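PDB 1VHK: hypothetical protein yqeU from Bacillus subtilis, which probably methylates the N3 position of a specific uridine of 16S rRNA in the assembled 30S ribosomal subunit, using S-adenosyl-L-methionine as methyl donor. Local coordinates for residues F169-A175 with S199-F205; K101-A107 with L241-S245; Q4-I8 with E27-I31. All coordinates share one frame; numbering follows the deposited sequence.

Contact 1: F169-A175 with S199-F205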
loop_
_atom_site.group_PDB
_atom_site.type_symbol
_atom_site.label_atom_id
_atom_site.label_comp_id
_atom_site.label_asym_id
_atom_site.label_seq_id
_atom_site.Cartn_x
_atom_site.Cartn_y
_atom_site.Cartn_z
ATOM N N PHE A 169 11.724 19.470 -8.142
ATOM C CA PHE A 169 11.823 18.052 -8.442
ATOM C C PHE A 169 12.219 17.745 -9.874
ATOM O O PHE A 169 11.753 18.375 -10.804
ATOM C CB PHE A 169 10.491 17.348 -8.143
ATOM C CG PHE A 169 9.866 17.737 -6.838
ATOM C CD1 PHE A 169 8.946 18.767 -6.774
ATOM C CD2 PHE A 169 10.183 17.058 -5.677
ATOM C CE1 PHE A 169 8.351 19.109 -5.574
ATOM C CE2 PHE A 169 9.612 17.399 -4.482
ATOM C CZ PHE A 169 8.675 18.405 -4.435
ATOM N N ASP A 170 12.864 16.590 -10.037
ATOM C CA ASP A 170 13.142 16.063 -11.370
ATOM C C ASP A 170 11.894 15.883 -12.202
ATOM O O ASP A 170 11.921 16.276 -13.385
ATOM C CB ASP A 170 13.946 14.760 -11.224
ATOM C CG ASP A 170 15.256 15.065 -10.501
ATOM O OD1 ASP A 170 15.776 14.234 -9.741
ATOM O OD2 ASP A 170 15.754 16.197 -10.730
ATOM N N LYS A 171 10.792 15.322 -11.728
ATOM C CA LYS A 171 9.587 15.163 -12.524
ATOM C C LYS A 171 8.330 15.334 -11.672
ATOM O O LYS A 171 8.318 15.123 -10.462
ATOM C CB LYS A 171 9.494 13.809 -13.206
ATOM C CG LYS A 171 10.341 13.548 -14.418
ATOM C CD LYS A 171 9.547 13.725 -15.706
ATOM C CE LYS A 171 10.434 13.549 -16.927
ATOM N NZ LYS A 171 11.482 14.609 -17.015
ATOM N N CYS A 172 7.206 15.596 -12.327
ATOM C CA CYS A 172 5.956 15.726 -11.636
ATOM C C CYS A 172 4.822 15.042 -12.375
ATOM O O CYS A 172 4.518 15.430 -13.490
ATOM C CB CYS A 172 5.552 17.205 -11.424
ATOM S SG CYS A 172 3.841 17.286 -10.714
ATOM N N VAL A 173 4.175 14.056 -11.748
ATOM C CA VAL A 173 3.023 13.450 -12.387
ATOM C C VAL A 173 1.772 13.962 -11.657
ATOM O O VAL A 173 1.796 14.262 -10.468
ATOM C CB VAL A 173 3.022 11.941 -12.511
ATOM C CG1 VAL A 173 4.408 11.313 -12.607
ATOM C CG2 VAL A 173 2.180 11.221 -11.472
ATOM N N VAL A 174 0.725 14.159 -12.435
ATOM C CA VAL A 174 -0.578 14.539 -11.928
ATOM C C VAL A 174 -1.552 13.377 -12.181
ATOM O O VAL A 174 -1.771 12.949 -13.307
ATOM C CB VAL A 174 -1.101 15.838 -12.537
ATOM C CG1 VAL A 174 -2.447 16.235 -11.922
ATOM C CG2 VAL A 174 -0.095 16.969 -12.342
ATOM N N ALA A 175 -2.028 12.802 -11.089
ATOM C CA ALA A 175 -2.934 11.644 -11.154
ATOM C C ALA A 175 -4.319 12.178 -11.511
ATOM O O ALA A 175 -4.915 12.907 -10.728
ATOM C CB ALA A 175 -2.931 10.875 -9.861
ATOM N N SER A 199 16.733 10.061 -8.063
ATOM C CA SER A 199 15.986 11.194 -8.580
ATOM C C SER A 199 14.695 11.432 -7.815
ATOM O O SER A 199 14.204 10.549 -7.129
ATOM C CB SER A 199 15.670 10.971 -10.058
ATOM O OG SER A 199 15.180 9.653 -10.201
ATOM N N SER A 200 14.086 12.612 -7.994
ATOM C CA SER A 200 12.907 12.972 -7.273
ATOM C C SER A 200 11.640 13.003 -8.096
ATOM O O SER A 200 11.608 13.552 -9.199
ATOM C CB SER A 200 13.103 14.331 -6.573
ATOM O OG SER A 200 12.924 15.401 -7.496
ATOM N N LEU A 201 10.537 12.515 -7.488
ATOM C CA LEU A 201 9.264 12.537 -8.210
ATOM C C LEU A 201 8.129 13.073 -7.342
ATOM O O LEU A 201 7.975 12.705 -6.183
ATOM C CB LEU A 201 8.948 11.152 -8.744
ATOM C CG LEU A 201 7.534 10.919 -9.283
ATOM C CD1 LEU A 201 7.339 11.603 -10.641
ATOM C CD2 LEU A 201 7.221 9.431 -9.349
ATOM N N LEU A 202 7.421 14.071 -7.857
ATOM C CA LEU A 202 6.271 14.671 -7.225
ATOM C C LEU A 202 5.002 14.138 -7.904
ATOM O O LEU A 202 4.979 14.056 -9.121
ATOM C CB LEU A 202 6.257 16.202 -7.344
ATOM C CG LEU A 202 4.974 16.840 -6.760
ATOM C CD1 LEU A 202 4.965 16.652 -5.250
ATOM C CD2 LEU A 202 4.856 18.291 -7.145
ATOM N N ILE A 203 4.049 13.687 -7.102
ATOM C CA ILE A 203 2.793 13.140 -7.617
ATOM C C ILE A 203 1.643 13.849 -6.907
ATOM O O ILE A 203 1.625 13.837 -5.666
ATOM C CB ILE A 203 2.630 11.627 -7.377
ATOM C CG1 ILE A 203 3.849 10.808 -7.774
ATOM C CG2 ILE A 203 1.407 11.110 -8.144
ATOM C CD1 ILE A 203 3.734 9.322 -7.556
ATOM N N VAL A 204 0.810 14.606 -7.628
ATOM C CA VAL A 204 -0.259 15.308 -6.891
ATOM C C VAL A 204 -1.588 14.657 -7.137
ATOM O O VAL A 204 -1.922 14.244 -8.249
ATOM C CB VAL A 204 -0.257 16.808 -7.131
ATOM C CG1 VAL A 204 0.949 17.256 -7.951
ATOM C CG2 VAL A 204 -1.549 17.340 -7.730
ATOM N N PHE A 205 -2.383 14.515 -6.070
ATOM C CA PHE A 205 -3.718 13.917 -6.173
ATOM C C PHE A 205 -4.793 14.920 -5.781
ATOM O O PHE A 205 -4.548 15.756 -4.895
ATOM C CB PHE A 205 -3.786 12.721 -5.178
ATOM C CG PHE A 205 -2.682 11.732 -5.405
ATOM C CD1 PHE A 205 -1.462 11.896 -4.793
ATOM C CD2 PHE A 205 -2.881 10.653 -6.247
ATOM C CE1 PHE A 205 -0.426 11.026 -5.046
ATOM C CE2 PHE A 205 -1.858 9.752 -6.480
ATOM C CZ PHE A 205 -0.638 9.927 -5.854
#
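Leu202 lies against Phe169 and Cys172 of the neighbouring strand, and its side chain can be traced outward atom by atom. CB sits over one face of the Phe169 ring, 3.9 Å from the ring centroid and displaced toward the rim, a CH-pi contact. CG, placed anti to the backbone N (chi1 176°), carries the branch onward between the ring and the thiol. There CD1 skims the far end of the ring near CZ, while CD2 lies 3.8 Å from Cys172 SG and also touches Phe169 CE1. Tyr84 of strand 82-88 meets the Phe169 ring edge-to-face and touches Leu202 as well. On the other side of the sheet the two methyls of Val173 meet different partners: CG1 meets Leu201 CD1 at 3.5 Å, whereas CG2 lies beside Ile203 CG2.

Beneath these side chains the main chains run parallel. Lys171 O accepts from Leu202 N at 2.9 Å, Leu202 O from Val173 N at 2.7 Å, and Val173 O from Val204 N at 3.0 Å. Where the strands begin, a reciprocal pair replaces this pattern: Asp170 N donates to Ser200 OG at 2.8 Å, and Ser200 N returns a bond to Asp170 OD1, on the anti side of the carboxylate and 33° out of its plane. Ser200 OG also lies at the edge of the Phe169 ring, in its plane.

Helix 187-193 links the two strands and packs through Ile191 on Lys171, Val173 and Leu201, a beta-alpha-beta crossover within the six-stranded parallel sheet of the SPOUT methyltransferase fold.

Contact 2: K101-A107 with L241-S245; sequences KGTELGA and LYALS
Leu241 O is gripped twice from one turn further along its own helix, by Ser245 N and by Ser245 OG, each at 2.9 Å, and the contact's main wedge, Leu105, lies against this group. The hydroxyl approaches from above the carbonyl plane, 42° out of it, because chi1 of -60° folds OG back beside the backbone N. The Leu105 methyls pack beside OG, CD2 the nearer, while Leu105 CD1 rests on Leu241 CG at 3.9 Å.

At the root of the same leucine, Leu105 CB meets Leu244 CB at 3.7 Å. Leu244 CD2 then reaches across to Gly102 CA and Ala107 CB, both 4.1 Å away. The helix of Lys101 ends in a Schellman motif with Gly106 as its C-prime residue, Ala107 N bonding to Gly102 O and Gly106 N to Thr103 O, which turns the chain so that Ala107 lies near Leu244. Lys101 contributes its CB, which lies against the end of Leu241; its amino group pairs with Glu104 and with Glu237 of the second subunit.

Across this buried seam the chemistry is therefore apolar and relies on shape, while charge is turned toward the dimer interface, where Arg235 of the second subunit also pairs with Glu104.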
loop_
_atom_site.group_PDB
_atom_site.type_symbol
_atom_site.label_atom_id
_atom_site.label_comp_id
_atom_site.label_asym_id
_atom_site.label_seq_id
_atom_site.Cartn_x
_atom_site.Cartn_y
_atom_site.Cartn_z
ATOM N N LYS A 101 -0.069 4.322 5.270
ATOM C CA LYS A 101 0.230 3.293 4.250
ATOM C C LYS A 101 1.342 3.779 3.351
ATOM O O LYS A 101 2.327 3.054 3.118
ATOM C CB LYS A 101 -1.023 2.815 3.572
ATOM C CG LYS A 101 -2.206 2.782 4.523
ATOM C CD LYS A 101 -2.576 1.421 4.995
ATOM C CE LYS A 101 -3.006 1.387 6.455
ATOM N NZ LYS A 101 -1.972 0.645 7.261
ATOM N N GLY A 102 1.287 5.083 2.996
ATOM C CA GLY A 102 2.272 5.744 2.246
ATOM C C GLY A 102 3.675 5.497 2.770
ATOM O O GLY A 102 4.619 5.363 1.970
ATOM N N THR A 103 3.893 5.626 4.084
ATOM C CA THR A 103 5.214 5.335 4.633
ATOM C C THR A 103 5.505 3.836 4.460
ATOM O O THR A 103 6.578 3.474 3.938
ATOM C CB THR A 103 5.359 5.764 6.112
ATOM O OG1 THR A 103 5.013 7.158 6.233
ATOM C CG2 THR A 103 6.788 5.593 6.623
ATOM N N GLU A 104 4.560 2.964 4.830
ATOM C CA GLU A 104 4.804 1.524 4.654
ATOM C C GLU A 104 5.299 1.320 3.197
ATOM O O GLU A 104 6.346 0.732 3.002
ATOM C CB GLU A 104 3.638 0.612 4.907
ATOM C CG GLU A 104 2.707 0.791 6.055
ATOM C CD GLU A 104 1.515 -0.138 6.171
ATOM O OE1 GLU A 104 1.578 -1.334 5.821
ATOM O OE2 GLU A 104 0.432 0.298 6.663
ATOM N N LEU A 105 4.623 1.887 2.187
ATOM C CA LEU A 105 5.002 1.751 0.829
ATOM C C LEU A 105 6.205 2.501 0.305
ATOM O O LEU A 105 6.430 2.482 -0.930
ATOM C CB LEU A 105 3.790 1.962 -0.109
ATOM C CG LEU A 105 2.679 0.932 0.137
ATOM C CD1 LEU A 105 1.343 1.462 -0.343
ATOM C CD2 LEU A 105 3.016 -0.416 -0.496
ATOM N N GLY A 106 7.020 3.164 1.105
ATOM C CA GLY A 106 8.200 3.830 0.655
ATOM C C GLY A 106 8.174 5.283 0.340
ATOM O O GLY A 106 9.226 5.817 -0.089
ATOM N N ALA A 107 7.080 5.998 0.452
ATOM C CA ALA A 107 7.017 7.425 0.148
ATOM C C ALA A 107 8.121 8.189 0.856
ATOM O O ALA A 107 8.426 7.924 2.020
ATOM C CB ALA A 107 5.660 7.973 0.622
ATOM N N LEU A 241 -1.519 4.928 -3.003
ATOM C CA LEU A 241 -1.105 3.595 -2.587
ATOM C C LEU A 241 -0.760 2.741 -3.815
ATOM O O LEU A 241 0.332 2.196 -3.886
ATOM C CB LEU A 241 -2.235 2.948 -1.794
ATOM C CG LEU A 241 -2.219 3.145 -0.282
ATOM C CD1 LEU A 241 -1.622 4.494 0.149
ATOM C CD2 LEU A 241 -3.634 2.987 0.242
ATOM N N TYR A 242 -1.662 2.763 -4.789
ATOM C CA TYR A 242 -1.413 2.156 -6.092
ATOM C C TYR A 242 -0.107 2.692 -6.682
ATOM O O TYR A 242 0.798 1.963 -7.112
ATOM C CB TYR A 242 -2.581 2.550 -7.012
ATOM C CG TYR A 242 -2.497 2.064 -8.427
ATOM C CD1 TYR A 242 -3.284 0.987 -8.823
ATOM C CD2 TYR A 242 -1.659 2.658 -9.375
ATOM C CE1 TYR A 242 -3.237 0.506 -10.119
ATOM C CE2 TYR A 242 -1.594 2.178 -10.666
ATOM C CZ TYR A 242 -2.389 1.107 -11.036
ATOM O OH TYR A 242 -2.356 0.608 -12.321
ATOM N N ALA A 243 -0.036 4.039 -6.752
ATOM C CA ALA A 243 1.166 4.663 -7.278
ATOM C C ALA A 243 2.434 4.214 -6.573
ATOM O O ALA A 243 3.430 3.955 -7.253
ATOM C CB ALA A 243 1.076 6.189 -7.223
ATOM N N LEU A 244 2.483 4.149 -5.238
ATOM C CA LEU A 244 3.765 3.810 -4.614
ATOM C C LEU A 244 4.065 2.322 -4.892
ATOM O O LEU A 244 5.215 1.962 -5.070
ATOM C CB LEU A 244 3.854 4.071 -3.167
ATOM C CG LEU A 244 4.238 5.315 -2.448
ATOM C CD1 LEU A 244 5.014 6.294 -3.286
ATOM C CD2 LEU A 244 3.038 5.960 -1.740
ATOM N N SER A 245 3.025 1.508 -4.831
ATOM C CA SER A 245 3.129 0.092 -5.049
ATOM C C SER A 245 3.605 -0.214 -6.458
ATOM O O SER A 245 4.547 -1.005 -6.595
ATOM C CB SER A 245 1.790 -0.624 -4.757
ATOM O OG SER A 245 1.440 -0.396 -3.389
#

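Contact 3: Q4-I8 with E27-I31; sequences QRYFI and EVHHI
Tyr6 and His30 supply the direct polar link, a hydrogen bond between Tyr6 OH and His30 ND1 modelled at 2.5 Å. Either atom could be the donor, and the resolution does not support reading much into so short a length. The imidazole nitrogen lies at the edge of the phenol, near its plane. The two rings meet rim to rim, neither over the face of the other, with planes at 65°. His30 has CG anti to its backbone N (chi1 -174°), which swings the ring across to the tyrosine hydroxyl.

A second polar link is indirect. One water accepts from Phe7 N at 2.8 Å and donates to Glu27 OE1 at 3.1 Å. Tyr6 and Ile8 make their backbone bonds to strand 42-46, whereas Phe7 N faces the opposite way, from an outermost strand, and finds the water instead. The same carboxylate oxygen has a charged partner in Lys139 of helix 131-144, a salt bridge that probably favours the ionised carboxylate and helps fix its position.

The remaining contacts are apolar and centre on the Tyr6 ring. Glu27 CG lies 3.4 Å from Tyr6 CD2, the two side chains sliding past each other in opposite directions, so that the aliphatic part of the glutamate packs obliquely beside the ring while its acid end carries on to the water. Ile31 CG1 approaches off-centre, 4.2 Å from the ring centroid, and comes within 3.7 Å of Tyr6 CZ.

The arrangement lays helix 26-35 against the edge strand 5-7 of a mixed five-stranded sheet, the N-terminal domain that contains the PUA-related module of RsmE-type RNA methyltransferases.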
loop_
_atom_site.group_PDB
_atom_site.type_symbol
_atom_site.label_atom_id
_atom_site.label_comp_id
_atom_site.label_asym_id
_atom_site.label_seq_id
_atom_site.Cartn_x
_atom_site.Cartn_y
_atom_site.Cartn_z
ATOM N N GLN A 4 10.055 -3.060 18.680
ATOM C CA GLN A 4 11.234 -3.679 18.125
ATOM C C GLN A 4 12.144 -2.722 17.391
ATOM O O GLN A 4 13.364 -2.846 17.548
ATOM C CB GLN A 4 10.911 -4.890 17.221
ATOM C CG GLN A 4 11.830 -6.043 17.488
ATOM C CD GLN A 4 11.786 -7.230 16.576
ATOM O OE1 GLN A 4 10.782 -7.966 16.484
ATOM N NE2 GLN A 4 12.915 -7.491 15.881
ATOM N N ARG A 5 11.653 -1.758 16.624
ATOM C CA ARG A 5 12.517 -0.872 15.855
ATOM C C ARG A 5 12.431 0.589 16.276
ATOM O O ARG A 5 11.355 1.162 16.376
ATOM C CB ARG A 5 12.266 -1.004 14.343
ATOM C CG ARG A 5 13.152 -0.077 13.500
ATOM C CD ARG A 5 12.492 0.205 12.135
ATOM N NE ARG A 5 13.532 0.578 11.144
ATOM C CZ ARG A 5 14.431 -0.352 10.787
ATOM N NH1 ARG A 5 14.316 -1.561 11.310
ATOM N NH2 ARG A 5 15.409 -0.107 9.964
ATOM N N TYR A 6 13.619 1.169 16.525
ATOM C CA TYR A 6 13.809 2.520 16.944
ATOM C C TYR A 6 14.770 3.382 16.123
ATOM O O TYR A 6 15.883 3.000 15.760
ATOM C CB TYR A 6 14.383 2.561 18.403
ATOM C CG TYR A 6 13.413 1.894 19.359
ATOM C CD1 TYR A 6 13.575 0.566 19.714
ATOM C CD2 TYR A 6 12.304 2.593 19.830
ATOM C CE1 TYR A 6 12.665 -0.055 20.551
ATOM C CE2 TYR A 6 11.401 1.980 20.676
ATOM C CZ TYR A 6 11.593 0.667 21.041
ATOM O OH TYR A 6 10.692 0.055 21.891
ATOM N N PHE A 7 14.348 4.636 15.976
ATOM C CA PHE A 7 15.110 5.681 15.331
ATOM C C PHE A 7 15.876 6.503 16.364
ATOM O O PHE A 7 15.297 7.170 17.216
ATOM C CB PHE A 7 14.166 6.593 14.542
ATOM C CG PHE A 7 13.663 5.863 13.322
ATOM C CD1 PHE A 7 14.540 5.628 12.266
ATOM C CD2 PHE A 7 12.375 5.387 13.250
ATOM C CE1 PHE A 7 14.125 4.948 11.144
ATOM C CE2 PHE A 7 11.951 4.713 12.122
ATOM C CZ PHE A 7 12.821 4.506 11.066
ATOM N N ILE A 8 17.170 6.347 16.359
ATOM C CA ILE A 8 18.141 6.972 17.240
ATOM C C ILE A 8 18.646 8.304 16.714
ATOM O O ILE A 8 18.930 8.477 15.528
ATOM C CB ILE A 8 19.343 5.990 17.364
ATOM C CG1 ILE A 8 18.836 4.601 17.736
ATOM C CG2 ILE A 8 20.370 6.488 18.338
ATOM C CD1 ILE A 8 17.962 4.534 18.954
ATOM N N GLU A 27 11.601 7.279 23.577
ATOM C CA GLU A 27 11.953 5.906 23.371
ATOM C C GLU A 27 12.275 5.133 24.633
ATOM O O GLU A 27 11.930 3.949 24.710
ATOM C CB GLU A 27 13.134 5.801 22.390
ATOM C CG GLU A 27 12.748 5.801 20.935
ATOM C CD GLU A 27 12.575 7.172 20.319
ATOM O OE1 GLU A 27 11.642 7.328 19.497
ATOM O OE2 GLU A 27 13.372 8.084 20.634
ATOM N N VAL A 28 12.940 5.747 25.614
ATOM C CA VAL A 28 13.230 5.012 26.851
ATOM C C VAL A 28 11.910 4.537 27.455
ATOM O O VAL A 28 11.734 3.338 27.668
ATOM C CB VAL A 28 14.108 5.707 27.868
ATOM C CG1 VAL A 28 14.892 6.879 27.287
ATOM C CG2 VAL A 28 13.368 6.141 29.118
ATOM N N HIS A 29 10.958 5.446 27.621
ATOM C CA HIS A 29 9.650 5.121 28.154
ATOM C C HIS A 29 8.993 3.966 27.408
ATOM O O HIS A 29 8.328 3.120 28.013
ATOM C CB HIS A 29 8.704 6.337 28.126
ATOM C CG HIS A 29 7.287 5.935 28.441
ATOM N ND1 HIS A 29 6.894 5.579 29.713
ATOM C CD2 HIS A 29 6.205 5.768 27.654
ATOM C CE1 HIS A 29 5.607 5.260 29.706
ATOM N NE2 HIS A 29 5.170 5.350 28.470
ATOM N N HIS A 30 9.079 3.986 26.081
ATOM C CA HIS A 30 8.527 2.902 25.282
ATOM C C HIS A 30 9.316 1.620 25.554
ATOM O O HIS A 30 8.724 0.553 25.734
ATOM C CB HIS A 30 8.544 3.239 23.796
ATOM C CG HIS A 30 7.842 2.210 22.956
ATOM N ND1 HIS A 30 8.518 1.174 22.334
ATOM C CD2 HIS A 30 6.536 2.037 22.663
ATOM C CE1 HIS A 30 7.654 0.424 21.679
ATOM N NE2 HIS A 30 6.448 0.919 21.863
ATOM N N ILE A 31 10.649 1.728 25.623
ATOM C CA ILE A 31 11.460 0.558 25.915
ATOM C C ILE A 31 11.159 0.022 27.315
ATOM O O ILE A 31 10.708 -1.115 27.472
ATOM C CB ILE A 31 12.962 0.818 25.777
ATOM C CG1 ILE A 31 13.306 1.208 24.330
ATOM C CG2 ILE A 31 13.774 -0.407 26.184
ATOM C CD1 ILE A 31 14.593 1.991 24.203
HETATM O O HOH W 1 11.960 5.552 17.004
#

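Overall arrangement
Contacts 1 and 2 belong to the buried heart of the methyltransferase domain and touch each other, Ile203 CD1 reaching Ala243 CB at 4.1 Å, so that helix 239-253 serves both the sheet and the neighbouring helix end. Contact 3 is only partly buried and lies in the N-terminal domain, its centre about 33 Å from that of contact 1. Chemistry follows place: backbone bonds set the register of contact 1, with apolar side chains on both faces, and leucine packing carries contact 2 while its charges serve the second subunit. In this chain the balance thus shifts from backbone bonds, to apolar packing, to the side-chain and water-mediated bonds of contact 3.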